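Local coordinates for AxyAgu115A (Amphibacillus xylanus NBRC 15112, PDB 6NPS), which probably acts as a family GH115 alpha-glucuronidase, a hydrolase that removes glucuronic acid side groups from xylan, at residues 174-179 against 215-220; 409-414 against 449-454; 221-226 against 251-256. The protein carries 3 engineered substitutions. One frame throughout, in Å; residues are numbered along the deposited sequence.

Contact 1. Residues 174-179 against 215-220; sequences FINDEW and PAMWSA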
loop_
_atom_site.group_PDB
_atom_site.type_symbol
_atom_site.label_atom_id
_atom_site.label_comp_id
_atom_site.label_asym_id
_atom_site.label_seq_id
_atom_site.Cartn_x
_atom_site.Cartn_y
_atom_site.Cartn_z
ATOM N N PHE A 174 33.005 -15.389 -20.299
ATOM C CA PHE A 174 33.584 -14.535 -19.259
ATOM C C PHE A 174 33.018 -15.040 -17.939
ATOM O O PHE A 174 31.792 -15.015 -17.742
ATOM C CB PHE A 174 33.149 -13.083 -19.507
ATOM C CG PHE A 174 33.533 -12.092 -18.435
ATOM C CD1 PHE A 174 34.652 -12.288 -17.628
ATOM C CD2 PHE A 174 32.782 -10.922 -18.284
ATOM C CE1 PHE A 174 34.997 -11.355 -16.659
ATOM C CE2 PHE A 174 33.128 -9.969 -17.326
ATOM C CZ PHE A 174 34.245 -10.193 -16.510
ATOM N N ILE A 175 33.880 -15.577 -17.085
ATOM C CA ILE A 175 33.509 -15.863 -15.703
ATOM C C ILE A 175 33.481 -14.541 -14.941
ATOM O O ILE A 175 34.533 -13.939 -14.718
ATOM C CB ILE A 175 34.507 -16.833 -15.069
ATOM C CG1 ILE A 175 34.641 -18.086 -15.922
ATOM C CG2 ILE A 175 34.134 -17.133 -13.590
ATOM C CD1 ILE A 175 35.959 -18.805 -15.625
ATOM N N ASN A 176 32.301 -14.087 -14.518
ATOM C CA ASN A 176 32.181 -12.772 -13.900
ATOM C C ASN A 176 31.218 -12.851 -12.720
ATOM O O ASN A 176 30.663 -13.906 -12.418
ATOM C CB ASN A 176 31.710 -11.721 -14.914
ATOM C CG ASN A 176 31.780 -10.270 -14.371
ATOM O OD1 ASN A 176 30.911 -9.442 -14.666
ATOM N ND2 ASN A 176 32.820 -9.970 -13.582
ATOM N N ASP A 177 31.027 -11.723 -12.037
ATOM C CA ASP A 177 30.076 -11.644 -10.933
ATOM C C ASP A 177 30.266 -12.832 -9.989
ATOM O O ASP A 177 29.310 -13.491 -9.571
ATOM C CB ASP A 177 28.640 -11.576 -11.477
ATOM C CG ASP A 177 28.529 -10.743 -12.762
ATOM O OD1 ASP A 177 28.873 -9.543 -12.721
ATOM O OD2 ASP A 177 28.100 -11.272 -13.812
ATOM N N GLU A 178 31.533 -13.138 -9.694
ATOM C CA GLU A 178 31.866 -14.468 -9.205
ATOM C C GLU A 178 31.840 -14.576 -7.685
ATOM O O GLU A 178 32.118 -15.655 -7.152
ATOM C CB GLU A 178 33.222 -14.929 -9.780
ATOM C CG GLU A 178 34.472 -14.187 -9.253
ATOM C CD GLU A 178 34.907 -13.073 -10.199
ATOM O OE1 GLU A 178 34.081 -12.637 -11.050
ATOM O OE2 GLU A 178 36.047 -12.612 -10.084
ATOM N N TRP A 179 31.467 -13.504 -6.975
ATOM C CA TRP A 179 31.301 -13.604 -5.543
ATOM C C TRP A 179 29.841 -13.358 -5.197
ATOM O O TRP A 179 29.211 -12.486 -5.804
ATOM C CB TRP A 179 32.191 -12.598 -4.790
ATOM C CG TRP A 179 33.643 -13.032 -4.749
ATOM C CD1 TRP A 179 34.644 -12.620 -5.589
ATOM C CD2 TRP A 179 34.243 -13.989 -3.848
ATOM N NE1 TRP A 179 35.830 -13.254 -5.263
ATOM C CE2 TRP A 179 35.613 -14.098 -4.204
ATOM C CE3 TRP A 179 33.760 -14.760 -2.781
ATOM C CZ2 TRP A 179 36.500 -14.945 -3.526
ATOM C CZ3 TRP A 179 34.643 -15.602 -2.112
ATOM C CH2 TRP A 179 35.998 -15.683 -2.487
ATOM N N PRO A 215 38.895 -14.542 -17.807
ATOM C CA PRO A 215 38.886 -15.238 -16.517
ATOM C C PRO A 215 38.275 -14.391 -15.420
ATOM O O PRO A 215 37.941 -13.211 -15.595
ATOM C CB PRO A 215 40.366 -15.472 -16.243
ATOM C CG PRO A 215 41.020 -14.256 -16.853
ATOM C CD PRO A 215 40.205 -13.918 -18.092
ATOM N N ALA A 216 38.095 -15.035 -14.270
ATOM C CA ALA A 216 37.624 -14.309 -13.099
ATOM C C ALA A 216 38.634 -13.232 -12.713
ATOM O O ALA A 216 39.856 -13.420 -12.844
ATOM C CB ALA A 216 37.398 -15.275 -11.936
ATOM N N MET A 217 38.112 -12.085 -12.283
ATOM C CA MET A 217 38.926 -10.899 -12.103
ATOM C C MET A 217 38.511 -10.041 -10.921
ATOM O O MET A 217 39.149 -9.008 -10.698
ATOM C CB MET A 217 38.898 -10.024 -13.370
ATOM C CG MET A 217 37.476 -9.794 -13.855
ATOM S SD MET A 217 36.649 -8.233 -13.439
ATOM C CE MET A 217 36.900 -7.357 -14.979
ATOM N N TRP A 218 37.488 -10.417 -10.149
ATOM C CA TRP A 218 37.065 -9.514 -9.079
ATOM C C TRP A 218 38.016 -9.552 -7.888
ATOM O O TRP A 218 38.495 -8.501 -7.439
ATOM C CB TRP A 218 35.628 -9.808 -8.636
ATOM C CG TRP A 218 34.662 -9.010 -9.450
ATOM C CD1 TRP A 218 34.958 -8.254 -10.550
ATOM C CD2 TRP A 218 33.250 -8.877 -9.245
ATOM N NE1 TRP A 218 33.824 -7.670 -11.050
ATOM C CE2 TRP A 218 32.759 -8.030 -10.267
ATOM C CE3 TRP A 218 32.348 -9.390 -8.298
ATOM C CZ2 TRP A 218 31.409 -7.685 -10.367
ATOM C CZ3 TRP A 218 31.012 -9.048 -8.404
ATOM C CH2 TRP A 218 30.556 -8.205 -9.431
ATOM N N SER A 219 38.258 -10.736 -7.321
ATOM C CA SER A 219 39.230 -10.909 -6.238
ATOM C C SER A 219 40.240 -11.991 -6.613
ATOM O O SER A 219 40.589 -12.881 -5.819
ATOM C CB SER A 219 38.547 -11.244 -4.918
ATOM O OG SER A 219 38.364 -12.644 -4.808
ATOM N N ALA A 220 40.676 -11.941 -7.863
ATOM C CA ALA A 220 41.558 -12.940 -8.433
ATOM C C ALA A 220 42.466 -12.235 -9.421
ATOM O O ALA A 220 42.095 -11.208 -9.998
ATOM C CB ALA A 220 40.770 -14.051 -9.145
#

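Contact 2. Residues 409-414 against 449-454; sequences YHFDYH and VNVGDI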
loop_
_atom_site.group_PDB
_atom_site.type_symbol
_atom_site.label_atom_id
_atom_site.label_comp_id
_atom_site.label_asym_id
_atom_site.label_seq_id
_atom_site.Cartn_x
_atom_site.Cartn_y
_atom_site.Cartn_z
ATOM N N TYR A 409 27.904 -10.235 -24.947
ATOM C CA TYR A 409 26.513 -10.543 -24.631
ATOM C C TYR A 409 26.450 -10.982 -23.169
ATOM O O TYR A 409 27.468 -11.368 -22.592
ATOM C CB TYR A 409 25.986 -11.641 -25.588
ATOM C CG TYR A 409 24.473 -11.730 -25.635
ATOM C CD1 TYR A 409 23.720 -10.836 -26.414
ATOM C CD2 TYR A 409 23.805 -12.696 -24.914
ATOM C CE1 TYR A 409 22.316 -10.900 -26.452
ATOM C CE2 TYR A 409 22.368 -12.768 -24.933
ATOM C CZ TYR A 409 21.655 -11.871 -25.718
ATOM O OH TYR A 409 20.270 -11.920 -25.767
ATOM N N HIS A 410 25.288 -10.811 -22.517
ATOM C CA HIS A 410 25.139 -11.143 -21.095
ATOM C C HIS A 410 24.057 -12.202 -20.874
ATOM O O HIS A 410 22.915 -12.029 -21.312
ATOM C CB HIS A 410 24.765 -9.909 -20.258
ATOM C CG HIS A 410 25.905 -8.970 -20.009
ATOM N ND1 HIS A 410 26.359 -8.096 -20.971
ATOM C CD2 HIS A 410 26.703 -8.786 -18.922
ATOM C CE1 HIS A 410 27.359 -7.394 -20.482
ATOM N NE2 HIS A 410 27.588 -7.786 -19.239
ATOM N N PHE A 411 24.418 -13.274 -20.160
ATOM C CA PHE A 411 23.495 -14.177 -19.481
ATOM C C PHE A 411 23.422 -13.885 -17.997
ATOM O O PHE A 411 22.683 -14.574 -17.292
ATOM C CB PHE A 411 23.934 -15.656 -19.615
ATOM C CG PHE A 411 23.950 -16.194 -21.026
ATOM C CD1 PHE A 411 23.292 -15.549 -22.059
ATOM C CD2 PHE A 411 24.625 -17.379 -21.302
ATOM C CE1 PHE A 411 23.274 -16.075 -23.340
ATOM C CE2 PHE A 411 24.636 -17.898 -22.601
ATOM C CZ PHE A 411 23.974 -17.240 -23.620
ATOM N N ASP A 412 24.210 -12.919 -17.503
ATOM C CA ASP A 412 24.422 -12.660 -16.082
ATOM C C ASP A 412 24.926 -11.235 -15.977
ATOM O O ASP A 412 25.744 -10.817 -16.794
ATOM C CB ASP A 412 25.434 -13.668 -15.524
ATOM C CG ASP A 412 25.522 -13.692 -13.997
ATOM O OD1 ASP A 412 26.055 -12.726 -13.401
ATOM O OD2 ASP A 412 25.101 -14.716 -13.393
ATOM N N TYR A 413 24.418 -10.469 -15.020
ATOM C CA TYR A 413 24.861 -9.091 -14.909
ATOM C C TYR A 413 24.700 -8.583 -13.485
ATOM O O TYR A 413 23.642 -8.731 -12.874
ATOM C CB TYR A 413 24.088 -8.196 -15.869
ATOM C CG TYR A 413 24.513 -6.742 -15.815
ATOM C CD1 TYR A 413 25.840 -6.372 -16.076
ATOM C CD2 TYR A 413 23.578 -5.734 -15.546
ATOM C CE1 TYR A 413 26.248 -5.042 -16.028
ATOM C CE2 TYR A 413 23.955 -4.420 -15.541
ATOM C CZ TYR A 413 25.286 -4.079 -15.773
ATOM O OH TYR A 413 25.665 -2.783 -15.747
ATOM N N HIS A 414 25.715 -7.911 -13.001
ATOM C CA HIS A 414 25.707 -7.285 -11.683
ATOM C C HIS A 414 25.651 -5.786 -11.941
ATOM O O HIS A 414 26.677 -5.172 -12.239
ATOM C CB HIS A 414 26.966 -7.713 -10.933
ATOM C CG HIS A 414 27.073 -7.193 -9.536
ATOM N ND1 HIS A 414 26.177 -7.535 -8.541
ATOM C CD2 HIS A 414 27.986 -6.370 -8.958
ATOM C CE1 HIS A 414 26.545 -6.954 -7.410
ATOM N NE2 HIS A 414 27.634 -6.243 -7.639
ATOM N N VAL A 449 30.259 -14.272 -24.103
ATOM C CA VAL A 449 29.080 -14.067 -23.257
ATOM C C VAL A 449 29.486 -14.071 -21.793
ATOM O O VAL A 449 30.283 -14.894 -21.359
ATOM C CB VAL A 449 27.959 -15.097 -23.562
ATOM C CG1 VAL A 449 28.494 -16.573 -23.508
ATOM C CG2 VAL A 449 26.775 -14.936 -22.572
ATOM N N ASN A 450 28.934 -13.126 -21.026
ATOM C CA ASN A 450 29.082 -13.139 -19.578
ATOM C C ASN A 450 28.192 -14.222 -18.973
ATOM O O ASN A 450 26.953 -14.136 -19.060
ATOM C CB ASN A 450 28.707 -11.761 -19.007
ATOM C CG ASN A 450 28.972 -11.633 -17.513
ATOM O OD1 ASN A 450 28.908 -12.606 -16.740
ATOM N ND2 ASN A 450 29.288 -10.404 -17.090
ATOM N N VAL A 451 28.806 -15.227 -18.340
ATOM C CA VAL A 451 28.042 -16.358 -17.797
ATOM C C VAL A 451 28.075 -16.376 -16.281
ATOM O O VAL A 451 27.771 -17.406 -15.690
ATOM C CB VAL A 451 28.528 -17.721 -18.327
ATOM C CG1 VAL A 451 28.225 -17.916 -19.804
ATOM C CG2 VAL A 451 30.029 -17.900 -17.980
ATOM N N GLY A 452 28.462 -15.270 -15.636
ATOM C CA GLY A 452 28.493 -15.269 -14.181
ATOM C C GLY A 452 29.354 -16.381 -13.605
ATOM O O GLY A 452 30.521 -16.524 -13.982
ATOM N N ASP A 453 28.779 -17.195 -12.717
ATOM C CA ASP A 453 29.477 -18.313 -12.096
ATOM C C ASP A 453 29.316 -19.598 -12.887
ATOM O O ASP A 453 29.585 -20.667 -12.339
ATOM C CB ASP A 453 28.919 -18.560 -10.697
ATOM C CG ASP A 453 28.957 -17.311 -9.847
ATOM O OD1 ASP A 453 27.970 -16.545 -9.886
ATOM O OD2 ASP A 453 29.974 -17.073 -9.164
ATOM N N ILE A 454 28.877 -19.505 -14.147
ATOM C CA ILE A 454 28.733 -20.605 -15.107
ATOM C C ILE A 454 27.582 -21.538 -14.767
ATOM O O ILE A 454 26.777 -21.878 -15.639
ATOM C CB ILE A 454 30.030 -21.420 -15.258
ATOM C CG1 ILE A 454 31.236 -20.510 -15.554
ATOM C CG2 ILE A 454 29.808 -22.463 -16.364
ATOM C CD1 ILE A 454 32.599 -21.185 -15.394
HETATM O O HOH W 1 25.554 -17.800 -13.777
#

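Contact 3. Residues 221-226 against 251-256; sequences RFNDDG and LRYGEE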
loop_
_atom_site.group_PDB
_atom_site.type_symbol
_atom_site.label_atom_id
_atom_site.label_comp_id
_atom_site.label_asym_id
_atom_site.label_seq_id
_atom_site.Cartn_x
_atom_site.Cartn_y
_atom_site.Cartn_z
ATOM N N ARG A 221 43.650 -12.806 -9.629
ATOM C CA ARG A 221 44.589 -12.320 -10.637
ATOM C C ARG A 221 45.023 -13.545 -11.426
ATOM O O ARG A 221 45.846 -14.334 -10.941
ATOM C CB ARG A 221 45.794 -11.628 -9.994
ATOM C CG ARG A 221 45.452 -10.284 -9.398
ATOM C CD ARG A 221 46.640 -9.724 -8.620
ATOM N NE ARG A 221 46.966 -10.532 -7.447
ATOM C CZ ARG A 221 48.163 -10.567 -6.857
ATOM N NH1 ARG A 221 49.162 -9.821 -7.313
ATOM N NH2 ARG A 221 48.365 -11.340 -5.801
ATOM N N PHE A 222 44.466 -13.677 -12.626
ATOM C CA PHE A 222 44.673 -14.870 -13.419
ATOM C C PHE A 222 46.158 -15.070 -13.686
ATOM O O PHE A 222 46.646 -16.202 -13.623
ATOM C CB PHE A 222 43.885 -14.751 -14.707
ATOM C CG PHE A 222 43.991 -15.958 -15.615
ATOM C CD1 PHE A 222 43.210 -17.087 -15.408
ATOM C CD2 PHE A 222 44.899 -15.950 -16.684
ATOM C CE1 PHE A 222 43.298 -18.183 -16.320
ATOM C CE2 PHE A 222 45.029 -17.034 -17.539
ATOM C CZ PHE A 222 44.199 -18.145 -17.376
ATOM N N ASN A 223 46.902 -13.975 -13.917
ATOM C CA ASN A 223 48.347 -14.092 -14.239
ATOM C C ASN A 223 49.221 -14.439 -13.047
ATOM O O ASN A 223 50.405 -14.728 -13.244
ATOM C CB ASN A 223 48.888 -12.800 -14.845
ATOM C CG ASN A 223 48.262 -12.502 -16.194
ATOM O OD1 ASN A 223 47.959 -13.422 -16.966
ATOM N ND2 ASN A 223 48.017 -11.214 -16.474
ATOM N N ASP A 224 48.667 -14.429 -11.825
ATOM C CA ASP A 224 49.438 -14.574 -10.600
ATOM C C ASP A 224 48.970 -15.692 -9.677
ATOM O O ASP A 224 49.688 -15.993 -8.715
ATOM C CB ASP A 224 49.405 -13.263 -9.797
ATOM C CG ASP A 224 49.927 -12.065 -10.594
ATOM O OD1 ASP A 224 51.173 -11.906 -10.695
ATOM O OD2 ASP A 224 49.099 -11.280 -11.111
ATOM N N ASP A 225 47.796 -16.292 -9.915
ATOM C CA ASP A 225 47.131 -17.172 -8.955
ATOM C C ASP A 225 47.302 -18.643 -9.290
ATOM O O ASP A 225 46.566 -19.477 -8.746
ATOM C CB ASP A 225 45.626 -16.877 -8.894
ATOM C CG ASP A 225 45.298 -15.552 -8.205
ATOM O OD1 ASP A 225 46.196 -14.963 -7.545
ATOM O OD2 ASP A 225 44.122 -15.104 -8.326
ATOM N N GLY A 226 48.208 -18.977 -10.218
ATOM C CA GLY A 226 48.311 -20.316 -10.755
ATOM C C GLY A 226 48.507 -21.428 -9.750
ATOM O O GLY A 226 47.934 -22.512 -9.924
ATOM N N LEU A 251 47.109 -6.672 -21.155
ATOM C CA LEU A 251 47.364 -7.963 -20.493
ATOM C C LEU A 251 47.504 -7.828 -18.975
ATOM O O LEU A 251 48.175 -8.637 -18.314
ATOM C CB LEU A 251 48.584 -8.666 -21.099
ATOM C CG LEU A 251 48.511 -8.851 -22.623
ATOM C CD1 LEU A 251 49.812 -9.492 -23.151
ATOM C CD2 LEU A 251 47.249 -9.695 -23.048
ATOM N N ARG A 252 46.851 -6.811 -18.422
ATOM C CA ARG A 252 46.828 -6.527 -16.991
ATOM C C ARG A 252 45.409 -6.739 -16.485
ATOM O O ARG A 252 44.518 -5.945 -16.820
ATOM C CB ARG A 252 47.249 -5.083 -16.743
ATOM C CG ARG A 252 48.750 -4.873 -17.010
ATOM C CD ARG A 252 49.577 -5.636 -16.000
ATOM N NE ARG A 252 50.879 -4.995 -15.837
ATOM C CZ ARG A 252 51.849 -5.432 -15.034
ATOM N NH1 ARG A 252 51.685 -6.529 -14.296
ATOM N NH2 ARG A 252 52.998 -4.760 -14.970
ATOM N N TYR A 253 45.192 -7.749 -15.633
ATOM C CA TYR A 253 43.833 -7.902 -15.099
ATOM C C TYR A 253 43.570 -6.881 -13.996
ATOM O O TYR A 253 44.496 -6.306 -13.426
ATOM C CB TYR A 253 43.605 -9.320 -14.591
ATOM C CG TYR A 253 43.573 -10.270 -15.779
ATOM C CD1 TYR A 253 42.420 -10.397 -16.557
ATOM C CD2 TYR A 253 44.729 -10.965 -16.166
ATOM C CE1 TYR A 253 42.402 -11.223 -17.676
ATOM C CE2 TYR A 253 44.710 -11.791 -17.265
ATOM C CZ TYR A 253 43.532 -11.921 -18.013
ATOM O OH TYR A 253 43.503 -12.731 -19.126
ATOM N N GLY A 254 42.280 -6.721 -13.656
ATOM C CA GLY A 254 41.827 -5.543 -12.936
ATOM C C GLY A 254 42.413 -5.379 -11.548
ATOM O O GLY A 254 42.481 -4.257 -11.034
ATOM N N GLU A 255 42.834 -6.470 -10.907
ATOM C CA GLU A 255 43.369 -6.343 -9.551
ATOM C C GLU A 255 44.895 -6.151 -9.513
ATOM O O GLU A 255 45.445 -5.863 -8.433
ATOM C CB GLU A 255 42.989 -7.573 -8.718
ATOM C CG GLU A 255 41.489 -7.695 -8.432
ATOM C CD GLU A 255 41.022 -6.752 -7.333
ATOM O OE1 GLU A 255 40.644 -5.591 -7.630
ATOM O OE2 GLU A 255 41.041 -7.180 -6.160
ATOM N N GLU A 256 45.593 -6.299 -10.649
ATOM C CA GLU A 256 47.058 -6.218 -10.629
ATOM C C GLU A 256 47.533 -4.873 -10.107
ATOM O O GLU A 256 48.431 -4.815 -9.259
ATOM C CB GLU A 256 47.641 -6.492 -12.019
ATOM C CG GLU A 256 47.391 -7.947 -12.475
ATOM C CD GLU A 256 48.219 -8.390 -13.696
ATOM O OE1 GLU A 256 49.452 -8.136 -13.727
ATOM O OE2 GLU A 256 47.621 -9.024 -14.615
HETATM O O HOH W 2 49.632 -7.474 -9.076
HETATM O O HOH W 3 46.813 -11.244 -13.092
HETATM O O HOH W 4 50.603 -8.877 -11.091
#

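Contact 1. Residues 174-179 against 215-220
Glu178 grips the backbone of 215-220 through one carboxylate oxygen. Trp218 N donates to Glu178 OE2 on its syn side at 2.6 Å with an N-H...O angle of 162°, while Met217 N reaches the same OE2 at 3.1 Å in a weak, bent bond. The CG of Glu178 stands between its backbone N and carbonyl carbon (chi1 70°), and a further bend at chi2 brings the carboxylate to the Met217 and Trp218 amides. Trp179 NE1 lies 2.6 Å from Ser219 OG, but the bond is weak because its angle is poor.

The aromatic contacts centre on Trp218. One face of its indole receives the CA of Asp177, 3.9 Å from the centroid of the six-membered ring and 20° off the normal, a CH-pi contact; Glu178 OE1 lies over the same face, toward the rim. With an alanine in place of Trp218, the backbone at Asp177 would probably lose its aromatic support and the Glu178 carboxylate one of its packing walls.

The apolar contacts are looser: Phe174 CE1 meets Met217 CG at 4.1 Å, the side chains crossing nearly at right angles, and Ile175 CG2 touches Ala216 CB at 4.1 Å.

The two segments lead out of adjacent parallel strands, 170-174 and 212-214, at the C-terminal mouth of a TIM barrel, where such barrels carry their active sites; a glycerol bound beside Asn176 is consistent with a pocket there.

Contact 2. Residues 409-414 against 449-454
Val449 presses its CG2 methyl into the face of Phe411, where two neighbouring parallel strands of the TIM barrel, 405-410 and 446-450, leave the sheet. Helix 428-440 connects them, completing a beta-alpha-beta unit. The methyl is centred on the ring: CG2 stands 3.3 Å from the Phe411 centroid and 8° off the normal, a CH-pi contact, and is nearly equidistant from all six ring carbons. Val449 holds CG2 anti to its own backbone N, which puts that methyl, rather than CG1, over the ring centre. Val451 runs alongside Phe411, pointing the same way, with its CG1 near CD2. Ile431 of helix 428-440 and Pro460 of helix 458-469 also touch Phe411, so this side of the contact faces the helical layer.

On the other side of the sheet, Asn450 packs its CB and ND2 against His410 CD2, each at 3.6 Å, with amide and imidazole planes 36° apart. The ring is held through ND1 by Asp384, and Asn450 ND2 bonds to Tyr408 OH.

Between these two layers the backbones join in parallel register: Asn450 N donates to Tyr409 O at 2.8 Å, and Phe411 N to Asn450 O at 2.9 Å. Beyond the strands, Asn450 OD1 accepts from Gly452 N, an Asx turn that leads into a type II' turn from Val451 to Ile454. Gly452 is the hollow that Asp412 fills. The positive phi of Gly452 (56°) favours glycine, and a side chain there would collide with the Asp412 carboxylate, whose CG already sits 3.4 Å from Gly452 CA. Beside this fit, a single water lies 3.1 Å from Asp412 OD2 and 3.0 Å from Val451 O.

Contact 3. Residues 221-226 against 251-256
Asn223 donates a direct hydrogen bond across the contact, ND2 to Glu256 OE2 at 2.9 Å and 146°, with its amide turned almost perpendicular to the carboxylate. The tight part of the contact surrounds this bond. The amide of Asn223 meets the edge of Tyr253, ND2 standing 3.3 Å from CD2, while the CB of Phe222 rests over one face of the same ring, 4.0 Å from CE2, in a CH-pi contact. Two protein donors grip Glu256 OE2: Tyr253 N reaches it at 2.9 Å from the face opposite Asn223 ND2. The other oxygen, OE1, forms a salt bridge with Arg252 NH1 at 2.8 Å, nearly in the guanidinium plane, so the rotation of the carboxylate is fixed from both ends.

The loose side is spanned largely by water. Asp224 OD2 and Glu256 OE1, like charges 4.1 Å apart, each accept from one shared water; Arg290 pairs with Asp224 OD1 and probably offsets some of the repulsion. Arg221 meets Glu255 chiefly through its aliphatic part, CG to CB at 3.7 Å, and its NH1 reaches Glu256 O through another water.

These are the loops after strands 212-214 and 241-242, neighbours in the parallel barrel, and the arrangement is one of beta-alpha loops packed together beyond the strand ends of a TIM barrel.

Contact 2 is the innermost, its centre about 10 Å from that of the chain, against about 20 Å for contact 1 and 30 Å for contact 3. The chemistry changes with place: contact 2, whose touching residues are all buried, has sheet hydrogen bonds and apolar fit; contact 1, mostly buried, has carboxylate-to-amide bonds, with the exposed Trp179 and Ser219 at its margin; contact 3, with several partly exposed residues, has charges bridged by water. Contact 1 touches both others. Phe174 N probably bonds to Val449 O of contact 2, and Trp218 packs on His414; toward contact 3, Pro215 packs on Phe222 and Tyr253. Segments 215-220 and 221-226 are consecutive parts of one loop.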